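PDB 4G9M: agglutinin from Rhizoctonia solani, which probably binds carbohydrate as a dimeric fungal lectin of the ricin-type beta-trefoil family. Local coordinates for residues G70-V81 and T122-N130; I92-E102 and N129-F139. All coordinates share one frame; numbering follows the deposited sequence.

Overall arrangement
Each contact pairs an earlier segment with part of the continuous run 122-139: contact 1 sets the turn region 70-81 against strand 122-128, and contact 2 sets the hairpin 92-102 against the run that leads into strand 137-141. Their centres lie about 15 Å apart, and about 11 Å and about 10 Å, respectively, from the centre of the chain. They share Asn-129 and Asn-130, and Gln-135 of contact 2 reaches back to contact 1, where its NE2 lies 2.9 Å from Asn-128 O, a probable hydrogen bond. Contact 1 touches the second subunit through Asn-129 alone, whereas eleven residues of contact 2 lie within reach of it.

Contact 1 (G70-V81 and T122-N130); sequences GTASNIQNSVNV and TPVIYYNNN
Asn-80 bridges Ile-125 with a CA-CA distance of 4.5 Å, and three backbone hydrogen bonds run beside it: Ser-78 N to Tyr-126 O (2.8 Å), Tyr-126 N to Val-79 O and Val-81 N to Val-124 O. Gln-76 to Val-79 forms a type II beta turn, which brings the N-H of Ser-78 round to Tyr-126.

Tyr-126 is the side chain most enclosed by the other segment. Its CG stands anti to the carbonyl carbon (chi1 -69°), which sends the ring into the 71-80 loop, with an isoleucine on one face and a valine on the opposite one. CD1 of Ile-75 sits 4.2 Å from the centroid of the Tyr-126 ring, while CG2 of Val-81 comes in to 3.7 Å; both are CH-pi contacts, displaced toward the rim. The side chains of Thr-71 and Tyr-126 cross at about a right angle, Thr-71 CB coming 3.5 Å from Tyr-126 CE2. At the far end the phenol OH of Tyr-126 donates to Gly-70 O over 2.7 Å, from well above the carbonyl plane rather than on a lone pair.

Further along the strand, Asn-77 turns its amide oxygen to the backbone: OD1 accepts from Asn-128 N at 2.8 Å, nearly along the C=O axis. The same oxygen passes the Tyr-127 ring, with amide and ring planes 60° apart, and Ser-78 OG lies at that ring's edge. Val-81 CG2 also packs on Val-124 CG1 at 3.8 Å. Val-69 and Val-88 add to the surroundings of Tyr-126.

Within the trefoil-type fold, the contact ties the loop 72-80, which joins strands 68-71 and 81-84, to strand 122-128. Apolar groups on both faces and a hydrogen bond at the hydroxyl would restrict rotation of the buried Tyr-126 ring, while Asn-77 lends the strand an acceptor from a side chain.

Contact 2 (I92-E102 and N129-F139); sequences IVAADKGFAIE and NNATDNQKWKF
Three oxygens grip the ammonium group of Lys-136. Its NZ forms a salt bridge with Asp-96 OD1 across the contact at 2.7 Å, using that oxygen's syn lone pair, and a second with Asp-133 OD1 at 3.0 Å, approached almost head-on; the carbonyl of Ala-131 is the third. The lysine chain is extended beyond CG, running past Ala-95 CB and over Lys-97 O, a carbonyl buried here without a partner. With CG placed between the backbone N and the carbonyl carbon (chi1 63°), the Asp-96 carboxylate reaches both lysines, its OD2 meeting Lys-97 NZ on the syn side and somewhat out of plane. Lys-97, bent at chi3 and chi4, also makes a long salt bridge to Asp-133. Lys-97 NZ and Lys-136 NZ, 4.5 Å apart, share the carboxylates of Asp-96 and Asp-133 in one salt-bridge network.

These residues join the 92-102 hairpin of the trefoil-type fold to the start of strand 137-141. Phe-99 and Trp-137 form a single antiparallel hydrogen-bonded pair, Phe-99 N to Trp-137 O being 2.8 Å, and the axes of the short segments 99-102 and 137-139 lie at 104°. Beside the bridge a water accepts from Ile-101 N and donates to Gln-135 O.

On the apolar side Ile-101 CD1 lies over the face of the Trp-137 five-membered ring, 4.1 Å from its centroid, and also touches Phe-139 CZ. Ile-92 CG2 reaches that same CZ at 3.7 Å. The rings of Phe-99 and Phe-139 meet obliquely with planes at 73°. Tyr-10 makes an edge-to-face pair with Phe-139, whose strand continues its sheet antiparallel into the second subunit.

Contact 1 (G70-V81 and T122-N130)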
loop_
_atom_site.group_PDB
_atom_site.type_symbol
_atom_site.label_atom_id
_atom_site.label_comp_id
_atom_site.label_asym_id
_atom_site.label_seq_id
_atom_site.Cartn_x
_atom_site.Cartn_y
_atom_site.Cartn_z
ATOM N N GLY B 70 -3.085 -17.102 -6.809
ATOM C CA GLY B 70 -2.240 -18.029 -6.087
ATOM C C GLY B 70 -0.983 -18.307 -6.869
ATOM O O GLY B 70 -0.538 -17.487 -7.686
ATOM N N THR B 71 -0.393 -19.468 -6.620
ATOM C CA THR B 71 0.882 -19.796 -7.249
ATOM C C THR B 71 0.946 -21.245 -7.734
ATOM O O THR B 71 0.318 -22.136 -7.168
ATOM C CB THR B 71 2.063 -19.482 -6.301
ATOM O OG1 THR B 71 3.316 -19.709 -6.970
ATOM C CG2 THR B 71 1.982 -20.338 -5.052
ATOM N N ALA B 72 1.705 -21.444 -8.807
ATOM C CA ALA B 72 1.972 -22.760 -9.390
ATOM C C ALA B 72 2.919 -23.620 -8.559
ATOM O O ALA B 72 2.854 -24.846 -8.622
ATOM C CB ALA B 72 2.565 -22.578 -10.774
ATOM N N SER B 73 3.834 -22.978 -7.835
ATOM C CA SER B 73 4.883 -23.698 -7.107
ATOM C C SER B 73 5.460 -22.754 -6.070
ATOM O O SER B 73 4.999 -21.617 -5.967
ATOM C CB SER B 73 5.974 -24.223 -8.062
ATOM O OG SER B 73 6.697 -23.190 -8.694
ATOM N N ASN B 74 6.444 -23.216 -5.302
ATOM C CA ASN B 74 7.090 -22.378 -4.292
ATOM C C ASN B 74 7.463 -21.039 -4.902
ATOM O O ASN B 74 8.100 -20.994 -5.951
ATOM C CB ASN B 74 8.343 -23.049 -3.733
ATOM C CG ASN B 74 8.063 -24.395 -3.112
ATOM O OD1 ASN B 74 8.614 -25.416 -3.535
ATOM N ND2 ASN B 74 7.210 -24.411 -2.100
ATOM N N ILE B 75 7.040 -19.953 -4.264
ATOM C CA ILE B 75 7.227 -18.633 -4.853
ATOM C C ILE B 75 8.716 -18.290 -4.976
ATOM O O ILE B 75 9.454 -18.295 -3.981
ATOM C CB ILE B 75 6.447 -17.543 -4.076
ATOM C CG1 ILE B 75 4.942 -17.782 -4.206
ATOM C CG2 ILE B 75 6.817 -16.162 -4.576
ATOM C CD1 ILE B 75 4.075 -16.825 -3.353
ATOM N N GLN B 76 9.143 -18.041 -6.218
ATOM C CA GLN B 76 10.518 -17.680 -6.581
ATOM C C GLN B 76 10.380 -16.898 -7.863
ATOM O O GLN B 76 9.275 -16.817 -8.412
ATOM C CB GLN B 76 11.360 -18.911 -6.912
ATOM C CG GLN B 76 11.567 -19.884 -5.806
ATOM C CD GLN B 76 12.492 -20.994 -6.232
ATOM O OE1 GLN B 76 13.127 -20.916 -7.293
ATOM N NE2 GLN B 76 12.582 -22.036 -5.414
ATOM N N ASN B 77 11.490 -16.375 -8.383
ATOM C CA ASN B 77 11.427 -15.631 -9.631
ATOM C C ASN B 77 10.875 -16.455 -10.793
ATOM O O ASN B 77 11.251 -17.616 -10.974
ATOM C CB ASN B 77 12.788 -15.060 -9.995
ATOM C CG ASN B 77 13.108 -13.787 -9.239
ATOM O OD1 ASN B 77 12.258 -12.922 -9.076
ATOM N ND2 ASN B 77 14.342 -13.666 -8.783
ATOM N N SER B 78 9.956 -15.838 -11.534
ATOM C CA SER B 78 9.335 -16.409 -12.744
ATOM C C SER B 78 8.323 -17.547 -12.528
ATOM O O SER B 78 7.826 -18.128 -13.495
ATOM C CB SER B 78 10.396 -16.802 -13.780
ATOM O OG SER B 78 11.275 -15.716 -14.030
ATOM N N VAL B 79 8.000 -17.852 -11.275
ATOM C CA VAL B 79 6.941 -18.806 -10.990
ATOM C C VAL B 79 5.600 -18.217 -11.433
ATOM O O VAL B 79 5.328 -17.045 -11.194
ATOM C CB VAL B 79 6.916 -19.200 -9.481
ATOM C CG1 VAL B 79 5.665 -19.989 -9.128
ATOM C CG2 VAL B 79 8.167 -20.023 -9.126
ATOM N N ASN B 80 4.777 -19.020 -12.102
ATOM C CA ASN B 80 3.482 -18.558 -12.583
ATOM C C ASN B 80 2.501 -18.141 -11.489
ATOM O O ASN B 80 2.308 -18.844 -10.494
ATOM C CB ASN B 80 2.815 -19.628 -13.459
ATOM C CG ASN B 80 3.462 -19.760 -14.822
ATOM O OD1 ASN B 80 2.964 -19.225 -15.812
ATOM N ND2 ASN B 80 4.575 -20.481 -14.884
ATOM N N VAL B 81 1.861 -16.997 -11.700
ATOM C CA VAL B 81 0.678 -16.631 -10.937
ATOM C C VAL B 81 -0.509 -17.353 -11.573
ATOM O O VAL B 81 -0.686 -17.311 -12.786
ATOM C CB VAL B 81 0.458 -15.114 -10.959
ATOM C CG1 VAL B 81 -0.792 -14.742 -10.194
ATOM C CG2 VAL B 81 1.683 -14.414 -10.369
ATOM N N THR B 122 0.226 -12.855 -22.301
ATOM C CA THR B 122 1.518 -12.670 -21.653
ATOM C C THR B 122 1.404 -13.109 -20.200
ATOM O O THR B 122 0.524 -12.654 -19.481
ATOM C CB THR B 122 1.977 -11.207 -21.685
ATOM O OG1 THR B 122 2.194 -10.799 -23.040
ATOM C CG2 THR B 122 3.276 -11.038 -20.897
ATOM N N PRO B 123 2.301 -13.998 -19.757
ATOM C CA PRO B 123 2.199 -14.529 -18.397
ATOM C C PRO B 123 2.377 -13.464 -17.325
ATOM O O PRO B 123 3.119 -12.503 -17.531
ATOM C CB PRO B 123 3.352 -15.543 -18.331
ATOM C CG PRO B 123 3.613 -15.901 -19.762
ATOM C CD PRO B 123 3.379 -14.643 -20.526
ATOM N N VAL B 124 1.659 -13.630 -16.220
ATOM C CA VAL B 124 1.913 -12.870 -15.006
ATOM C C VAL B 124 2.674 -13.814 -14.096
ATOM O O VAL B 124 2.302 -14.982 -13.957
ATOM C CB VAL B 124 0.607 -12.410 -14.368
ATOM C CG1 VAL B 124 0.875 -11.782 -13.011
ATOM C CG2 VAL B 124 -0.075 -11.435 -15.290
ATOM N N ILE B 125 3.755 -13.316 -13.504
ATOM C CA ILE B 125 4.664 -14.181 -12.760
ATOM C C ILE B 125 5.002 -13.504 -11.435
ATOM O O ILE B 125 4.814 -12.298 -11.294
ATOM C CB ILE B 125 5.981 -14.414 -13.538
ATOM C CG1 ILE B 125 6.616 -13.078 -13.957
ATOM C CG2 ILE B 125 5.740 -15.288 -14.778
ATOM C CD1 ILE B 125 8.042 -13.210 -14.536
ATOM N N TYR B 126 5.480 -14.277 -10.461
ATOM C CA TYR B 126 6.100 -13.673 -9.272
ATOM C C TYR B 126 7.491 -13.251 -9.672
ATOM O O TYR B 126 8.179 -13.988 -10.389
ATOM C CB TYR B 126 6.149 -14.659 -8.083
ATOM C CG TYR B 126 4.758 -14.924 -7.568
ATOM C CD1 TYR B 126 4.129 -14.023 -6.731
ATOM C CD2 TYR B 126 4.046 -16.037 -7.983
ATOM C CE1 TYR B 126 2.814 -14.235 -6.302
ATOM C CE2 TYR B 126 2.725 -16.254 -7.550
ATOM C CZ TYR B 126 2.128 -15.356 -6.723
ATOM O OH TYR B 126 0.815 -15.561 -6.308
ATOM N N TYR B 127 7.924 -12.072 -9.240
ATOM C CA TYR B 127 9.260 -11.611 -9.638
ATOM C C TYR B 127 9.753 -10.580 -8.648
ATOM O O TYR B 127 8.963 -9.841 -8.071
ATOM C CB TYR B 127 9.203 -10.983 -11.026
ATOM C CG TYR B 127 10.459 -11.016 -11.892
ATOM C CD1 TYR B 127 11.037 -12.224 -12.311
ATOM C CD2 TYR B 127 11.007 -9.835 -12.379
ATOM C CE1 TYR B 127 12.147 -12.240 -13.154
ATOM C CE2 TYR B 127 12.117 -9.845 -13.228
ATOM C CZ TYR B 127 12.687 -11.045 -13.604
ATOM O OH TYR B 127 13.764 -11.042 -14.460
ATOM N N ASN B 128 11.063 -10.519 -8.468
ATOM C CA ASN B 128 11.665 -9.554 -7.547
ATOM C C ASN B 128 11.162 -8.150 -7.831
ATOM O O ASN B 128 11.131 -7.722 -8.985
ATOM C CB ASN B 128 13.193 -9.599 -7.683
ATOM C CG ASN B 128 13.893 -8.802 -6.605
ATOM O OD1 ASN B 128 14.012 -9.254 -5.470
ATOM N ND2 ASN B 128 14.369 -7.614 -6.956
ATOM N N ASN B 129 10.761 -7.440 -6.781
ATOM C CA ASN B 129 10.206 -6.108 -6.942
ATOM C C ASN B 129 11.328 -5.147 -7.288
ATOM O O ASN B 129 12.172 -4.824 -6.451
ATOM C CB ASN B 129 9.474 -5.653 -5.667
ATOM C CG ASN B 129 8.691 -4.362 -5.863
ATOM O OD1 ASN B 129 8.576 -3.853 -6.979
ATOM N ND2 ASN B 129 8.131 -3.830 -4.766
ATOM N N ASN B 130 11.320 -4.690 -8.535
ATOM C CA ASN B 130 12.271 -3.693 -9.008
ATOM C C ASN B 130 11.582 -2.362 -9.233
ATOM O O ASN B 130 12.208 -1.402 -9.692
ATOM C CB ASN B 130 12.885 -4.161 -10.315
ATOM C CG ASN B 130 13.625 -5.476 -10.159
ATOM O OD1 ASN B 130 14.372 -5.652 -9.195
ATOM N ND2 ASN B 130 13.380 -6.422 -11.066
#

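Contact 2 (I92-E102 and N129-F139)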
loop_
_atom_site.group_PDB
_atom_site.type_symbol
_atom_site.label_atom_id
_atom_site.label_comp_id
_atom_site.label_asym_id
_atom_site.label_seq_id
_atom_site.Cartn_x
_atom_site.Cartn_y
_atom_site.Cartn_z
ATOM N N ILE B 92 -1.101 -4.623 -0.659
ATOM C CA ILE B 92 -1.221 -3.679 -1.767
ATOM C C ILE B 92 -0.460 -2.407 -1.373
ATOM O O ILE B 92 -0.848 -1.717 -0.427
ATOM C CB ILE B 92 -2.705 -3.354 -2.068
ATOM C CG1 ILE B 92 -3.533 -4.645 -2.177
ATOM C CG2 ILE B 92 -2.818 -2.570 -3.360
ATOM C CD1 ILE B 92 -2.962 -5.649 -3.204
ATOM N N VAL B 93 0.624 -2.111 -2.087
ATOM C CA VAL B 93 1.567 -1.055 -1.692
ATOM C C VAL B 93 1.528 0.100 -2.687
ATOM O O VAL B 93 1.728 -0.106 -3.881
ATOM C CB VAL B 93 3.033 -1.605 -1.640
ATOM C CG1 VAL B 93 3.966 -0.577 -1.062
ATOM C CG2 VAL B 93 3.100 -2.901 -0.820
ATOM N N ALA B 94 1.259 1.313 -2.207
ATOM C CA ALA B 94 1.237 2.487 -3.092
ATOM C C ALA B 94 2.537 2.680 -3.885
ATOM O O ALA B 94 3.628 2.697 -3.320
ATOM C CB ALA B 94 0.911 3.749 -2.294
ATOM N N ALA B 95 2.417 2.817 -5.206
ATOM C CA ALA B 95 3.579 2.989 -6.072
ATOM C C ALA B 95 3.492 4.358 -6.725
ATOM O O ALA B 95 2.457 5.009 -6.647
ATOM C CB ALA B 95 3.642 1.879 -7.133
ATOM N N ASP B 96 4.571 4.790 -7.379
ATOM C CA ASP B 96 4.593 6.109 -8.006
ATOM C C ASP B 96 3.524 6.216 -9.087
ATOM O O ASP B 96 3.035 7.307 -9.389
ATOM C CB ASP B 96 5.991 6.421 -8.560
ATOM C CG ASP B 96 6.421 5.461 -9.656
ATOM O OD1 ASP B 96 6.616 4.261 -9.370
ATOM O OD2 ASP B 96 6.604 5.917 -10.802
ATOM N N LYS B 97 3.168 5.073 -9.663
ATOM C CA LYS B 97 1.964 4.935 -10.470
ATOM C C LYS B 97 1.249 3.660 -10.031
ATOM O O LYS B 97 1.868 2.594 -9.956
ATOM C CB LYS B 97 2.306 4.862 -11.955
ATOM C CG LYS B 97 2.957 6.141 -12.486
ATOM C CD LYS B 97 3.415 6.002 -13.931
ATOM C CE LYS B 97 4.702 5.219 -14.019
ATOM N NZ LYS B 97 5.854 5.965 -13.433
ATOM N N GLY B 98 -0.040 3.765 -9.736
ATOM C CA GLY B 98 -0.801 2.614 -9.275
ATOM C C GLY B 98 -0.277 1.992 -7.991
ATOM O O GLY B 98 0.232 2.679 -7.100
ATOM N N PHE B 99 -0.418 0.675 -7.895
ATOM C CA PHE B 99 -0.017 -0.064 -6.709
ATOM C C PHE B 99 0.798 -1.299 -7.080
ATOM O O PHE B 99 0.526 -1.962 -8.083
ATOM C CB PHE B 99 -1.268 -0.526 -5.934
ATOM C CG PHE B 99 -2.102 0.603 -5.351
ATOM C CD1 PHE B 99 -3.072 1.243 -6.110
ATOM C CD2 PHE B 99 -1.896 1.020 -4.042
ATOM C CE1 PHE B 99 -3.833 2.277 -5.571
ATOM C CE2 PHE B 99 -2.646 2.060 -3.503
ATOM C CZ PHE B 99 -3.611 2.685 -4.269
ATOM N N ALA B 100 1.787 -1.623 -6.253
ATOM C CA ALA B 100 2.441 -2.922 -6.331
ATOM C C ALA B 100 1.595 -3.942 -5.590
ATOM O O ALA B 100 0.944 -3.618 -4.589
ATOM C CB ALA B 100 3.835 -2.861 -5.723
ATOM N N ILE B 101 1.582 -5.173 -6.093
ATOM C CA ILE B 101 0.857 -6.255 -5.432
ATOM C C ILE B 101 1.866 -7.277 -4.948
ATOM O O ILE B 101 2.368 -8.094 -5.723
ATOM C CB ILE B 101 -0.171 -6.907 -6.369
ATOM C CG1 ILE B 101 -1.171 -5.848 -6.846
ATOM C CG2 ILE B 101 -0.888 -8.041 -5.647
ATOM C CD1 ILE B 101 -2.046 -6.345 -7.978
ATOM N N GLU B 102 2.183 -7.188 -3.661
ATOM C CA GLU B 102 3.294 -7.918 -3.048
ATOM C C GLU B 102 2.806 -9.207 -2.417
ATOM O O GLU B 102 1.743 -9.231 -1.812
ATOM C CB GLU B 102 3.875 -7.079 -1.901
ATOM C CG GLU B 102 5.249 -6.514 -2.080
ATOM C CD GLU B 102 5.709 -5.738 -0.855
ATOM O OE1 GLU B 102 5.165 -5.974 0.249
ATOM O OE2 GLU B 102 6.607 -4.892 -0.993
ATOM N N ASN B 129 10.761 -7.440 -6.781
ATOM C CA ASN B 129 10.206 -6.108 -6.942
ATOM C C ASN B 129 11.328 -5.147 -7.288
ATOM O O ASN B 129 12.172 -4.824 -6.451
ATOM C CB ASN B 129 9.474 -5.653 -5.667
ATOM C CG ASN B 129 8.691 -4.362 -5.863
ATOM O OD1 ASN B 129 8.576 -3.853 -6.979
ATOM N ND2 ASN B 129 8.131 -3.830 -4.766
ATOM N N ASN B 130 11.320 -4.690 -8.535
ATOM C CA ASN B 130 12.271 -3.693 -9.008
ATOM C C ASN B 130 11.582 -2.362 -9.233
ATOM O O ASN B 130 12.208 -1.402 -9.692
ATOM C CB ASN B 130 12.885 -4.161 -10.315
ATOM C CG ASN B 130 13.625 -5.476 -10.159
ATOM O OD1 ASN B 130 14.372 -5.652 -9.195
ATOM N ND2 ASN B 130 13.380 -6.422 -11.066
ATOM N N ALA B 131 10.292 -2.325 -8.914
ATOM C CA ALA B 131 9.436 -1.172 -9.183
ATOM C C ALA B 131 9.548 -0.666 -10.618
ATOM O O ALA B 131 9.595 0.536 -10.864
ATOM C CB ALA B 131 9.685 -0.053 -8.188
ATOM N N THR B 132 9.624 -1.596 -11.563
ATOM C CA THR B 132 9.406 -1.262 -12.960
ATOM C C THR B 132 7.896 -1.176 -13.211
ATOM O O THR B 132 7.095 -1.755 -12.462
ATOM C CB THR B 132 10.084 -2.284 -13.909
ATOM O OG1 THR B 132 9.715 -3.616 -13.531
ATOM C CG2 THR B 132 11.603 -2.169 -13.830
ATOM N N ASP B 133 7.493 -0.426 -14.238
ATOM C CA ASP B 133 6.067 -0.168 -14.478
ATOM C C ASP B 133 5.230 -1.426 -14.741
ATOM O O ASP B 133 4.039 -1.435 -14.478
ATOM C CB ASP B 133 5.868 0.851 -15.613
ATOM C CG ASP B 133 6.173 2.268 -15.182
ATOM O OD1 ASP B 133 6.534 2.461 -14.001
ATOM O OD2 ASP B 133 6.048 3.191 -16.019
ATOM N N ASN B 134 5.854 -2.499 -15.237
ATOM C CA ASN B 134 5.105 -3.744 -15.461
ATOM C C ASN B 134 4.806 -4.473 -14.151
ATOM O O ASN B 134 4.100 -5.488 -14.132
ATOM C CB ASN B 134 5.843 -4.668 -16.423
ATOM C CG ASN B 134 7.187 -5.105 -15.880
ATOM O OD1 ASN B 134 7.996 -4.276 -15.448
ATOM N ND2 ASN B 134 7.421 -6.409 -15.865
ATOM N N GLN B 135 5.337 -3.934 -13.052
ATOM C CA GLN B 135 5.069 -4.482 -11.724
ATOM C C GLN B 135 4.171 -3.538 -10.923
ATOM O O GLN B 135 4.150 -3.575 -9.689
ATOM C CB GLN B 135 6.381 -4.703 -10.962
ATOM C CG GLN B 135 7.467 -5.392 -11.765
ATOM C CD GLN B 135 8.708 -5.638 -10.941
ATOM O OE1 GLN B 135 9.242 -4.718 -10.306
ATOM N NE2 GLN B 135 9.165 -6.892 -10.917
ATOM N N LYS B 136 3.439 -2.677 -11.630
ATOM C CA LYS B 136 2.516 -1.741 -10.988
ATOM C C LYS B 136 1.181 -1.867 -11.678
ATOM O O LYS B 136 1.127 -2.059 -12.897
ATOM C CB LYS B 136 3.018 -0.304 -11.097
ATOM C CG LYS B 136 4.323 -0.055 -10.342
ATOM C CD LYS B 136 4.971 1.238 -10.794
ATOM C CE LYS B 136 6.436 1.254 -10.370
ATOM N NZ LYS B 136 7.190 2.312 -11.097
ATOM N N TRP B 137 0.109 -1.745 -10.898
ATOM C CA TRP B 137 -1.236 -1.991 -11.402
ATOM C C TRP B 137 -2.172 -0.866 -10.997
ATOM O O TRP B 137 -2.149 -0.408 -9.851
ATOM C CB TRP B 137 -1.762 -3.328 -10.854
ATOM C CG TRP B 137 -0.857 -4.507 -11.215
ATOM C CD1 TRP B 137 0.270 -4.915 -10.542
ATOM C CD2 TRP B 137 -1.001 -5.396 -12.329
ATOM N NE1 TRP B 137 0.838 -6.003 -11.180
ATOM C CE2 TRP B 137 0.071 -6.319 -12.272
ATOM C CE3 TRP B 137 -1.931 -5.505 -13.374
ATOM C CZ2 TRP B 137 0.230 -7.330 -13.213
ATOM C CZ3 TRP B 137 -1.773 -6.507 -14.304
ATOM C CH2 TRP B 137 -0.703 -7.420 -14.210
ATOM N N LYS B 138 -2.985 -0.412 -11.950
ATOM C CA LYS B 138 -4.039 0.543 -11.657
ATOM C C LYS B 138 -5.237 -0.206 -11.099
ATOM O O LYS B 138 -5.742 -1.132 -11.732
ATOM C CB LYS B 138 -4.460 1.320 -12.908
ATOM C CG LYS B 138 -3.316 2.002 -13.657
ATOM C CD LYS B 138 -2.659 3.065 -12.808
ATOM C CE LYS B 138 -3.692 4.014 -12.235
ATOM N NZ LYS B 138 -3.334 4.415 -10.854
ATOM N N PHE B 139 -5.689 0.204 -9.919
ATOM C CA PHE B 139 -6.854 -0.398 -9.296
ATOM C C PHE B 139 -8.106 0.352 -9.708
ATOM O O PHE B 139 -8.411 1.409 -9.172
ATOM C CB PHE B 139 -6.698 -0.420 -7.773
ATOM C CG PHE B 139 -5.943 -1.621 -7.270
ATOM C CD1 PHE B 139 -4.619 -1.830 -7.629
ATOM C CD2 PHE B 139 -6.563 -2.544 -6.436
ATOM C CE1 PHE B 139 -3.926 -2.939 -7.183
ATOM C CE2 PHE B 139 -5.858 -3.658 -5.967
ATOM C CZ PHE B 139 -4.544 -3.848 -6.342
HETATM O O HOH W 1 2.976 -5.708 -8.625
#